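Local coordinates for soluble lytic murein transglycosylase (Pseudomonas aeruginosa, PDB 5OHU), which cleaves the glycan strands of cell-wall peptidoglycan as a lytic transglycosylase, acting both from strand ends and within strands, at residues 295-300 against 311-316; 287-292 against 599-604; 47-52 against 67-72; 62-67 against 414-419. All blocks are in the same frame, centred on the assembly; numbering follows the deposited sequence.

How the interactions relate
From the N terminus, interaction 3 closes a short loop between helix 47-52 and helix 62-72. Interaction 4 opens on the same helix 62-72, so the two cross and share Y67. Interaction 4 then closes, after 346 intervening residues, on helix 408-418 in the L domain. Interaction 2 opens inside that long loop, at 287-292, and closes beyond it, at 599-604, so it crosses interaction 4. Interaction 1 joins helix 293-300 to helix 307-319 and nests inside both. Interactions 1 and 2 touch through the R315-E600 salt bridge. They lie on the opposite side of the chain's centre from interactions 3 and 4, with centres about 51 to 62 Å from theirs.

Interaction 1 (295-300 against 311-316); sequences PLMTQY and EWRTRL
M297 and R313 run side by side, head to tail, each reaching toward the other's helix. The helix axes approach to 10.5 Å, and their directions differ by 146°, so they run roughly antiparallel. M297 leads with its terminal methyl. Its chain is extended as far as SD and then bends at chi3 (-58°). This turn lays CE against the base of R313, with CE 3.6 Å from R313 CA. The methyl also packs on the aliphatic stem, where M297 CE lies 3.7 Å from R313 CG. L316 adds a branch to the same spot, its CD2 4.1 Å from M297 CE.

R313 goes the other way. Its CG stands opposite the backbone N (chi1 -157°), and the chain carries the guanidinium toward the C-terminal end of helix 293-300. In the conformer described here, one of two deposited, T298 CA sits over the centre of one guanidinium face, 3.9 Å above it. T298 meets the arginine chain at about a right angle, with OG1 4.0 Å from R313 CD. That hydroxyl is hydrogen-bonded to L294 O. R313 NH1 is 3.3 Å from M297 O, but the angle is too poor for a hydrogen bond. Its hydrogen bond goes instead to D301 O, just past that helix.

The chemistry is divided along one side chain. The methylene stem supplies apolar packing for M297, while in this conformer the charged end bonds to the carbonyl of D301. NE has no modelled partner; NH1 and face packing probably hold the group, though the second conformer leaves doubt.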
# COMPACT_ATOMS: atom_id res chain seq x y z
N PRO A 295 24.00 13.82 12.86
CA PRO A 295 23.95 14.48 14.19
C PRO A 295 22.55 14.91 14.57
O PRO A 295 22.13 14.74 15.72
CB PRO A 295 24.91 15.68 14.02
CG PRO A 295 25.83 15.29 12.87
CD PRO A 295 24.94 14.50 11.94
N LEU A 296 21.81 15.44 13.60
CA LEU A 296 20.43 15.84 13.83
C LEU A 296 19.57 14.66 14.28
O LEU A 296 18.83 14.74 15.26
CB LEU A 296 19.89 16.47 12.55
CG LEU A 296 18.51 17.07 12.65
CD1 LEU A 296 18.59 18.20 13.65
CD2 LEU A 296 17.97 17.53 11.27
N MET A 297 19.64 13.55 13.54
CA MET A 297 18.80 12.40 13.89
C MET A 297 19.22 11.81 15.22
O MET A 297 18.38 11.39 16.01
CB MET A 297 18.89 11.34 12.78
CG MET A 297 18.32 11.73 11.42
SD MET A 297 18.42 10.42 10.16
CE MET A 297 20.17 10.12 10.14
N THR A 298 20.53 11.79 15.49
CA THR A 298 21.04 11.25 16.75
C THR A 298 20.57 12.08 17.94
O THR A 298 20.22 11.53 18.99
CB THR A 298 22.57 11.20 16.68
OG1 THR A 298 22.97 10.36 15.59
CG2 THR A 298 23.17 10.67 17.98
N GLN A 299 20.53 13.40 17.78
CA GLN A 299 20.11 14.27 18.86
C GLN A 299 18.60 14.24 19.07
O GLN A 299 18.13 14.37 20.21
CB GLN A 299 20.58 15.70 18.56
CG GLN A 299 20.10 16.75 19.54
CD GLN A 299 20.86 16.70 20.85
OE1 GLN A 299 21.93 16.09 20.93
NE2 GLN A 299 20.32 17.35 21.87
N TYR A 300 17.81 14.06 18.02
CA TYR A 300 16.37 14.16 18.18
C TYR A 300 15.67 12.81 18.25
O TYR A 300 14.45 12.77 18.45
CB TYR A 300 15.78 15.05 17.08
CG TYR A 300 16.05 16.50 17.43
CD1 TYR A 300 15.23 17.19 18.31
CD2 TYR A 300 17.19 17.16 16.95
CE1 TYR A 300 15.50 18.50 18.67
CE2 TYR A 300 17.47 18.48 17.31
CZ TYR A 300 16.62 19.14 18.17
OH TYR A 300 16.87 20.44 18.55
N GLU A 311 16.10 3.29 10.83
CA GLU A 311 16.53 2.58 9.63
C GLU A 311 17.30 3.51 8.69
O GLU A 311 18.27 3.08 8.06
CB GLU A 311 15.32 1.98 8.91
CG GLU A 311 14.64 0.83 9.66
CD GLU A 311 13.72 -0.01 8.76
OE1 GLU A 311 12.78 0.57 8.16
OE2 GLU A 311 13.92 -1.25 8.67
N TRP A 312 16.89 4.77 8.59
CA TRP A 312 17.58 5.66 7.67
C TRP A 312 18.88 6.17 8.27
O TRP A 312 19.83 6.44 7.54
CB TRP A 312 16.67 6.79 7.21
CG TRP A 312 16.06 6.32 5.98
CD1 TRP A 312 14.82 5.77 5.83
CD2 TRP A 312 16.70 6.25 4.71
NE1 TRP A 312 14.64 5.37 4.52
CE2 TRP A 312 15.79 5.65 3.82
CE3 TRP A 312 17.96 6.63 4.24
CZ2 TRP A 312 16.08 5.46 2.47
CZ3 TRP A 312 18.27 6.42 2.89
CH2 TRP A 312 17.32 5.85 2.03
N ARG A 313 18.94 6.26 9.58
CA ARG A 313 20.21 6.49 10.25
C ARG A 313 21.19 5.36 9.95
O ARG A 313 22.37 5.60 9.63
CB ARG A 313 19.99 6.62 11.76
CG ARG A 313 21.09 7.37 12.47
CD ARG A 313 21.10 7.17 13.99
NE ARG A 313 19.87 7.62 14.62
CZ ARG A 313 19.67 7.64 15.94
NH1 ARG A 313 18.51 8.08 16.42
NH2 ARG A 313 20.63 7.25 16.77
N THR A 314 20.72 4.10 10.02
CA THR A 314 21.60 2.97 9.72
C THR A 314 21.94 2.90 8.23
O THR A 314 23.09 2.65 7.86
CB THR A 314 20.99 1.64 10.17
OG1 THR A 314 20.41 1.77 11.48
CG2 THR A 314 22.07 0.55 10.21
N ARG A 315 20.94 3.13 7.37
CA ARG A 315 21.19 3.13 5.93
C ARG A 315 22.23 4.17 5.55
O ARG A 315 23.13 3.91 4.75
CB ARG A 315 19.88 3.38 5.17
CG ARG A 315 18.98 2.15 5.11
CD ARG A 315 17.57 2.43 4.57
NE ARG A 315 16.86 1.17 4.49
CZ ARG A 315 15.57 0.99 4.75
NH1 ARG A 315 14.80 2.01 5.08
NH2 ARG A 315 15.05 -0.23 4.66
N LEU A 316 22.13 5.36 6.14
CA LEU A 316 23.05 6.43 5.82
C LEU A 316 24.47 6.06 6.24
O LEU A 316 25.42 6.29 5.49
CB LEU A 316 22.59 7.73 6.48
CG LEU A 316 23.44 8.99 6.31
CD1 LEU A 316 23.72 9.28 4.84
CD2 LEU A 316 22.74 10.19 6.93

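Interaction 2 (287-292 against 599-604); sequences KRFDPR and IETIPF
The F289 ring meets the backbone carbonyl of T601 with its edge, and no hydrogen bond crosses between 287-292 and 599-604. F289 CZ lies 3.3 Å from T601 O, which sits in the plane of the ring. The adjacent ring atom also leans on the threonine, with F289 CE1 3.8 Å from T601 CB. Below one face, over the ring centre, is K287 O, 3.9 Å from the ring plane. The phenyl ring also forms a cation-pi pair with R319.

The backbone helps to place the ring. F289 has positive phi (65°) and is the C-prime residue of the Schellman motif that ends helix 271-287. T601 in turn is the first residue to leave helix 595-600. Its OG1 bonds to V597 O and to R319 NH1, so R319 serves both sides of the contact.

K287 and P603 form the broader patch, with no atom pair as close as F289 CZ to T601 O. Here K287 CE lies 3.8 Å from P603 O, and P603 CG lies 4.0 Å from K287 O.

Aromatic C-H groups carry a slight positive charge at the ring edge. The carbonyl of T601 is therefore probably held by weak electrostatic attraction as well as by packing. With no direct hydrogen bond between the segments, packing and the shared R319 probably join the two helix ends.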
# COMPACT_ATOMS: atom_id res chain seq x y z
N LYS A 287 18.01 10.69 2.99
CA LYS A 287 17.70 10.11 1.69
C LYS A 287 18.48 10.77 0.57
O LYS A 287 18.53 10.22 -0.54
CB LYS A 287 16.19 10.20 1.41
CG LYS A 287 15.40 9.07 2.02
CD LYS A 287 13.92 9.46 2.22
CE LYS A 287 13.16 8.32 2.88
NZ LYS A 287 11.68 8.57 2.91
N ARG A 288 19.13 11.89 0.82
CA ARG A 288 20.07 12.47 -0.12
C ARG A 288 21.50 12.13 0.24
O ARG A 288 22.43 12.66 -0.39
CB ARG A 288 19.89 13.98 -0.20
CG ARG A 288 18.53 14.37 -0.64
CD ARG A 288 18.29 15.79 -0.28
NE ARG A 288 18.28 16.68 -1.43
CZ ARG A 288 17.19 16.95 -2.14
NH1 ARG A 288 16.03 16.39 -1.83
NH2 ARG A 288 17.27 17.79 -3.16
N PHE A 289 21.70 11.29 1.25
CA PHE A 289 23.02 10.84 1.64
C PHE A 289 23.89 11.99 2.16
O PHE A 289 25.10 12.03 1.93
CB PHE A 289 23.69 10.09 0.48
CG PHE A 289 22.77 9.09 -0.19
CD1 PHE A 289 22.04 8.18 0.58
CD2 PHE A 289 22.61 9.07 -1.57
CE1 PHE A 289 21.18 7.25 -0.03
CE2 PHE A 289 21.75 8.15 -2.19
CZ PHE A 289 21.03 7.24 -1.41
N ASP A 290 23.27 12.92 2.88
CA ASP A 290 23.99 14.07 3.41
C ASP A 290 24.35 13.75 4.85
O ASP A 290 23.44 13.53 5.66
CB ASP A 290 23.10 15.31 3.32
CG ASP A 290 23.79 16.60 3.80
OD1 ASP A 290 24.68 16.57 4.69
OD2 ASP A 290 23.44 17.66 3.25
N PRO A 291 25.63 13.70 5.21
CA PRO A 291 25.99 13.28 6.58
C PRO A 291 25.52 14.25 7.65
O PRO A 291 25.54 13.90 8.84
CB PRO A 291 27.52 13.20 6.54
CG PRO A 291 27.90 14.22 5.48
CD PRO A 291 26.81 14.11 4.43
N ARG A 292 25.06 15.45 7.28
CA ARG A 292 24.49 16.35 8.27
C ARG A 292 23.23 15.76 8.91
O ARG A 292 22.86 16.17 10.01
CB ARG A 292 24.21 17.72 7.64
CG ARG A 292 25.47 18.55 7.41
CD ARG A 292 25.17 19.87 6.70
NE ARG A 292 24.87 19.68 5.28
CZ ARG A 292 24.64 20.67 4.42
NH1 ARG A 292 24.68 21.93 4.83
NH2 ARG A 292 24.37 20.37 3.16
N ILE A 599 21.04 -1.17 -2.98
CA ILE A 599 19.64 -1.55 -2.86
C ILE A 599 19.07 -1.07 -1.54
O ILE A 599 17.98 -0.49 -1.49
CB ILE A 599 19.47 -3.07 -3.00
CG1 ILE A 599 19.64 -3.50 -4.46
CG2 ILE A 599 18.06 -3.46 -2.58
CD1 ILE A 599 20.18 -4.91 -4.60
N GLU A 600 19.82 -1.30 -0.46
CA GLU A 600 19.33 -0.95 0.87
C GLU A 600 19.09 0.55 1.00
O GLU A 600 18.22 0.97 1.78
CB GLU A 600 20.32 -1.39 1.94
CG GLU A 600 19.71 -1.41 3.32
CD GLU A 600 18.46 -2.26 3.35
OE1 GLU A 600 18.56 -3.46 2.96
OE2 GLU A 600 17.38 -1.71 3.71
N THR A 601 19.84 1.37 0.26
CA THR A 601 19.76 2.82 0.41
C THR A 601 18.97 3.47 -0.71
O THR A 601 19.07 4.69 -0.90
CB THR A 601 21.15 3.45 0.52
OG1 THR A 601 21.90 3.19 -0.68
CG2 THR A 601 21.93 2.88 1.73
N ILE A 602 18.19 2.69 -1.46
CA ILE A 602 17.24 3.29 -2.41
C ILE A 602 16.26 4.18 -1.65
O ILE A 602 15.67 3.74 -0.64
CB ILE A 602 16.50 2.18 -3.18
CG1 ILE A 602 17.40 1.57 -4.26
CG2 ILE A 602 15.21 2.70 -3.83
CD1 ILE A 602 16.80 0.31 -4.83
N PRO A 603 16.06 5.43 -2.05
CA PRO A 603 15.19 6.32 -1.25
C PRO A 603 13.73 5.91 -1.20
O PRO A 603 13.07 6.16 -0.19
CB PRO A 603 15.37 7.69 -1.94
CG PRO A 603 16.61 7.54 -2.78
CD PRO A 603 16.63 6.11 -3.21
N PHE A 604 13.18 5.31 -2.27
CA PHE A 604 11.76 4.94 -2.31
C PHE A 604 11.57 3.55 -1.72
O PHE A 604 12.10 2.58 -2.27
CB PHE A 604 11.21 4.96 -3.73
CG PHE A 604 11.26 6.31 -4.41
CD1 PHE A 604 11.63 7.45 -3.71
CD2 PHE A 604 10.92 6.42 -5.76
CE1 PHE A 604 11.67 8.69 -4.36
CE2 PHE A 604 10.95 7.65 -6.42
CZ PHE A 604 11.32 8.79 -5.72

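Interaction 3 (47-52 against 67-72); sequences APYMAS and YDELTH
The Y49 ring meets the E69 side chain obliquely, with CD2 of Y49 3.8 Å from CG of E69. CE2 of Y49 lies 3.9 Å from E69 CB, so the methylenes, not the carboxylate, do the touching. A second tyrosine, Y67, points away from helix 47-52. T71 OG1 stands 3.7 Å above one face of that ring, toward its rim, and D68 OD1 lies at its edge. T71 OG1 is fixed by a 2.8 Å hydrogen bond to Y67 O, which T71 N reaches from the opposite face of the carbonyl plane.

E69 bends at chi2 (-85°), and its carboxylate turns toward M50. M50 SD is 3.9 Å from E69 OE2, a plain packing contact. The charge of E69 is taken up by a salt bridge to NE of R73, four residues further on. The stem is thus left to pack while the head is paired just past the end of the same helix.

Y49 lies across helix 62-72, and also touches E62, L65 and A66. Helix 33-41 covers the same junction through L41, which touches both Y49 and E69. Helix 95-108 packs on Y67 and T71.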
# COMPACT_ATOMS: atom_id res chain seq x y z
N ALA A 47 -41.37 -8.40 -10.56
CA ALA A 47 -42.32 -9.50 -10.48
C ALA A 47 -41.68 -10.87 -10.71
O ALA A 47 -41.91 -11.78 -9.90
CB ALA A 47 -43.50 -9.26 -11.43
N PRO A 48 -40.88 -11.09 -11.76
CA PRO A 48 -40.27 -12.43 -11.91
C PRO A 48 -39.43 -12.85 -10.72
O PRO A 48 -39.48 -14.02 -10.31
CB PRO A 48 -39.43 -12.29 -13.19
CG PRO A 48 -40.10 -11.23 -13.96
CD PRO A 48 -40.59 -10.24 -12.93
N TYR A 49 -38.66 -11.93 -10.13
CA TYR A 49 -37.83 -12.30 -8.99
C TYR A 49 -38.68 -12.85 -7.84
O TYR A 49 -38.36 -13.90 -7.27
CB TYR A 49 -36.99 -11.12 -8.52
CG TYR A 49 -36.63 -11.22 -7.06
CD1 TYR A 49 -35.68 -12.14 -6.62
CD2 TYR A 49 -37.28 -10.45 -6.12
CE1 TYR A 49 -35.38 -12.26 -5.28
CE2 TYR A 49 -36.99 -10.56 -4.77
CZ TYR A 49 -36.04 -11.47 -4.35
OH TYR A 49 -35.77 -11.56 -3.01
N MET A 50 -39.77 -12.15 -7.47
CA MET A 50 -40.63 -12.63 -6.38
C MET A 50 -41.25 -13.97 -6.70
O MET A 50 -41.51 -14.76 -5.79
CB MET A 50 -41.76 -11.66 -6.05
CG MET A 50 -41.46 -10.20 -6.17
SD MET A 50 -40.48 -9.59 -4.78
CE MET A 50 -41.24 -10.36 -3.37
N ALA A 51 -41.53 -14.23 -7.98
CA ALA A 51 -42.08 -15.51 -8.39
C ALA A 51 -41.07 -16.64 -8.32
O ALA A 51 -41.47 -17.81 -8.38
CB ALA A 51 -42.63 -15.40 -9.81
N SER A 52 -39.78 -16.33 -8.21
CA SER A 52 -38.73 -17.34 -8.24
C SER A 52 -38.07 -17.55 -6.88
O SER A 52 -37.20 -18.41 -6.77
CB SER A 52 -37.66 -16.95 -9.26
OG SER A 52 -38.21 -16.84 -10.56
N TYR A 67 -31.00 -8.58 -3.03
CA TYR A 67 -30.35 -7.35 -2.63
C TYR A 67 -30.79 -6.18 -3.50
O TYR A 67 -31.07 -5.09 -2.99
CB TYR A 67 -28.83 -7.53 -2.69
CG TYR A 67 -28.06 -6.28 -2.37
CD1 TYR A 67 -27.79 -5.32 -3.34
CD2 TYR A 67 -27.58 -6.05 -1.09
CE1 TYR A 67 -27.07 -4.18 -3.05
CE2 TYR A 67 -26.87 -4.92 -0.78
CZ TYR A 67 -26.62 -3.98 -1.77
OH TYR A 67 -25.89 -2.85 -1.47
N ASP A 68 -30.82 -6.38 -4.82
CA ASP A 68 -31.22 -5.28 -5.70
C ASP A 68 -32.67 -4.89 -5.45
O ASP A 68 -33.00 -3.70 -5.37
CB ASP A 68 -31.02 -5.67 -7.16
CG ASP A 68 -29.58 -6.02 -7.48
OD1 ASP A 68 -28.66 -5.41 -6.89
OD2 ASP A 68 -29.36 -6.92 -8.33
N GLU A 69 -33.54 -5.88 -5.31
CA GLU A 69 -34.96 -5.59 -5.13
C GLU A 69 -35.21 -4.85 -3.82
O GLU A 69 -35.94 -3.85 -3.80
CB GLU A 69 -35.75 -6.89 -5.18
CG GLU A 69 -37.20 -6.73 -5.59
CD GLU A 69 -38.10 -6.39 -4.42
OE1 GLU A 69 -37.68 -6.62 -3.27
OE2 GLU A 69 -39.22 -5.89 -4.67
N LEU A 70 -34.57 -5.28 -2.74
CA LEU A 70 -34.74 -4.59 -1.47
C LEU A 70 -34.19 -3.17 -1.54
O LEU A 70 -34.80 -2.24 -1.00
CB LEU A 70 -34.06 -5.38 -0.35
CG LEU A 70 -34.28 -4.83 1.06
CD1 LEU A 70 -35.78 -4.82 1.37
CD2 LEU A 70 -33.51 -5.64 2.09
N THR A 71 -33.05 -2.99 -2.20
CA THR A 71 -32.43 -1.67 -2.26
C THR A 71 -33.34 -0.69 -3.00
O THR A 71 -33.50 0.46 -2.57
CB THR A 71 -31.06 -1.79 -2.92
OG1 THR A 71 -30.22 -2.55 -2.05
CG2 THR A 71 -30.42 -0.41 -3.14
N HIS A 72 -33.99 -1.15 -4.06
CA HIS A 72 -34.85 -0.27 -4.85
C HIS A 72 -36.01 0.28 -4.02
O HIS A 72 -36.35 1.46 -4.15
CB HIS A 72 -35.38 -0.99 -6.09
CG HIS A 72 -36.29 -0.14 -6.90
ND1 HIS A 72 -35.89 1.06 -7.45
CD2 HIS A 72 -37.60 -0.29 -7.23
CE1 HIS A 72 -36.91 1.61 -8.09
NE2 HIS A 72 -37.95 0.81 -7.97

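Interaction 4 (62-67 against 414-419); sequences EPYLAY and MEFFNR
The backbones of Y64 and F416 stay well apart, with their CA atoms 11.2 Å from each other, the nearest pair across the two segments. Two aromatic side chains bridge that distance. They form a T-shaped pair in which F416 offers its edge and Y64 its face. The ring centroids are 4.9 Å apart and the planes meet at 80°.

F416 CZ stands 3.5 Å above the Y64 plane, displaced toward the phenol end. The closest atoms are Y64 CZ and F416 CZ, also 3.5 Å apart. Beside it, F416 CE2 lies 3.6 Å from Y64 OH. The edge C-H groups of F416 therefore point into the pi cloud near the hydroxyl-bearing carbon. In both residues CG is opposite the carbonyl carbon (chi1 -85°), which sends each ring out from its helix toward the other.

The hydroxyl of Y64 is hydrogen-bonded to E428 OE1 on helix 422-433. F416 packs on that helix too, against A425 and E428. Nearby, R419 makes a salt bridge to D35 of helix 33-41, a second tie between the N-terminal helices and the end of helix 408-418.

The two segments are separated by 346 residues, more than half of them helical and none in strands. F416 lies in the L domain. A contact of this kind, bringing the start of a long all-helical superhelix back to the L domain, fits the closed ring known for Slt70-like lytic transglycosylases.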
# COMPACT_ATOMS: atom_id res chain seq x y z
N GLU A 62 -28.78 -16.01 -5.81
CA GLU A 62 -30.09 -15.45 -5.49
C GLU A 62 -30.04 -14.27 -4.53
O GLU A 62 -30.81 -13.31 -4.73
CB GLU A 62 -31.02 -16.54 -4.94
CG GLU A 62 -32.36 -16.04 -4.42
CD GLU A 62 -33.34 -15.65 -5.52
OE1 GLU A 62 -32.92 -15.48 -6.69
OE2 GLU A 62 -34.54 -15.52 -5.22
N PRO A 63 -29.19 -14.26 -3.50
CA PRO A 63 -29.15 -13.08 -2.63
C PRO A 63 -28.82 -11.78 -3.36
O PRO A 63 -29.14 -10.71 -2.84
CB PRO A 63 -28.06 -13.44 -1.60
CG PRO A 63 -28.11 -14.91 -1.53
CD PRO A 63 -28.43 -15.38 -2.92
N TYR A 64 -28.18 -11.85 -4.54
CA TYR A 64 -27.90 -10.63 -5.29
C TYR A 64 -29.18 -10.01 -5.86
O TYR A 64 -29.33 -8.79 -5.86
CB TYR A 64 -26.90 -10.92 -6.41
CG TYR A 64 -25.45 -10.86 -5.94
CD1 TYR A 64 -24.96 -11.79 -5.05
CD2 TYR A 64 -24.59 -9.86 -6.38
CE1 TYR A 64 -23.66 -11.75 -4.61
CE2 TYR A 64 -23.27 -9.80 -5.95
CZ TYR A 64 -22.81 -10.76 -5.06
OH TYR A 64 -21.52 -10.74 -4.60
N LEU A 65 -30.12 -10.83 -6.33
CA LEU A 65 -31.39 -10.29 -6.80
C LEU A 65 -32.21 -9.75 -5.64
O LEU A 65 -32.75 -8.64 -5.71
CB LEU A 65 -32.17 -11.34 -7.57
CG LEU A 65 -31.46 -11.92 -8.80
CD1 LEU A 65 -32.38 -12.92 -9.52
CD2 LEU A 65 -31.00 -10.82 -9.74
N ALA A 66 -32.33 -10.54 -4.57
CA ALA A 66 -32.92 -10.05 -3.34
C ALA A 66 -32.32 -8.71 -2.93
O ALA A 66 -33.04 -7.79 -2.54
CB ALA A 66 -32.72 -11.08 -2.23
N TYR A 67 -31.00 -8.58 -3.03
CA TYR A 67 -30.35 -7.35 -2.63
C TYR A 67 -30.79 -6.18 -3.50
O TYR A 67 -31.07 -5.09 -2.99
CB TYR A 67 -28.83 -7.53 -2.69
CG TYR A 67 -28.06 -6.28 -2.37
CD1 TYR A 67 -27.79 -5.32 -3.34
CD2 TYR A 67 -27.58 -6.05 -1.09
CE1 TYR A 67 -27.07 -4.18 -3.05
CE2 TYR A 67 -26.87 -4.92 -0.78
CZ TYR A 67 -26.62 -3.98 -1.77
OH TYR A 67 -25.89 -2.85 -1.47
N MET A 414 -17.68 -19.24 -7.29
CA MET A 414 -17.64 -20.27 -8.33
C MET A 414 -18.64 -19.96 -9.44
O MET A 414 -18.28 -19.93 -10.62
CB MET A 414 -17.94 -21.64 -7.73
CG MET A 414 -16.91 -22.18 -6.77
SD MET A 414 -15.36 -22.52 -7.59
CE MET A 414 -14.47 -23.39 -6.30
N GLU A 415 -19.90 -19.73 -9.07
CA GLU A 415 -20.93 -19.52 -10.07
C GLU A 415 -20.67 -18.25 -10.87
O GLU A 415 -20.86 -18.23 -12.09
CB GLU A 415 -22.31 -19.46 -9.42
CG GLU A 415 -23.44 -19.42 -10.41
CD GLU A 415 -23.41 -20.61 -11.34
OE1 GLU A 415 -23.22 -21.74 -10.85
OE2 GLU A 415 -23.57 -20.41 -12.57
N PHE A 416 -20.25 -17.18 -10.20
CA PHE A 416 -19.84 -15.97 -10.91
C PHE A 416 -18.79 -16.29 -11.96
O PHE A 416 -18.86 -15.81 -13.10
CB PHE A 416 -19.29 -14.94 -9.92
CG PHE A 416 -20.33 -14.08 -9.28
CD1 PHE A 416 -21.39 -13.57 -10.02
CD2 PHE A 416 -20.27 -13.79 -7.93
CE1 PHE A 416 -22.35 -12.79 -9.43
CE2 PHE A 416 -21.23 -13.01 -7.32
CZ PHE A 416 -22.27 -12.51 -8.07
N PHE A 417 -17.81 -17.11 -11.58
CA PHE A 417 -16.71 -17.45 -12.47
C PHE A 417 -17.21 -18.18 -13.72
O PHE A 417 -16.90 -17.78 -14.85
CB PHE A 417 -15.69 -18.30 -11.71
CG PHE A 417 -14.44 -18.60 -12.48
CD1 PHE A 417 -13.36 -17.72 -12.45
CD2 PHE A 417 -14.32 -19.77 -13.21
CE1 PHE A 417 -12.20 -18.00 -13.15
CE2 PHE A 417 -13.16 -20.05 -13.91
CZ PHE A 417 -12.10 -19.16 -13.88
N ASN A 418 -17.98 -19.25 -13.52
CA ASN A 418 -18.47 -20.04 -14.66
C ASN A 418 -19.28 -19.18 -15.62
O ASN A 418 -19.18 -19.34 -16.84
CB ASN A 418 -19.31 -21.21 -14.16
CG ASN A 418 -18.54 -22.12 -13.21
OD1 ASN A 418 -17.31 -22.20 -13.27
ND2 ASN A 418 -19.27 -22.80 -12.33
N ARG A 419 -20.09 -18.27 -15.09
CA ARG A 419 -20.87 -17.37 -15.93
C ARG A 419 -20.03 -16.27 -16.56
O ARG A 419 -20.56 -15.51 -17.37
CB ARG A 419 -22.00 -16.76 -15.11
CG ARG A 419 -22.87 -17.75 -14.38
CD ARG A 419 -23.76 -17.00 -13.41
NE ARG A 419 -24.17 -15.71 -13.96
CZ ARG A 419 -25.34 -15.50 -14.55
NH1 ARG A 419 -25.64 -14.30 -15.04
NH2 ARG A 419 -26.23 -16.48 -14.65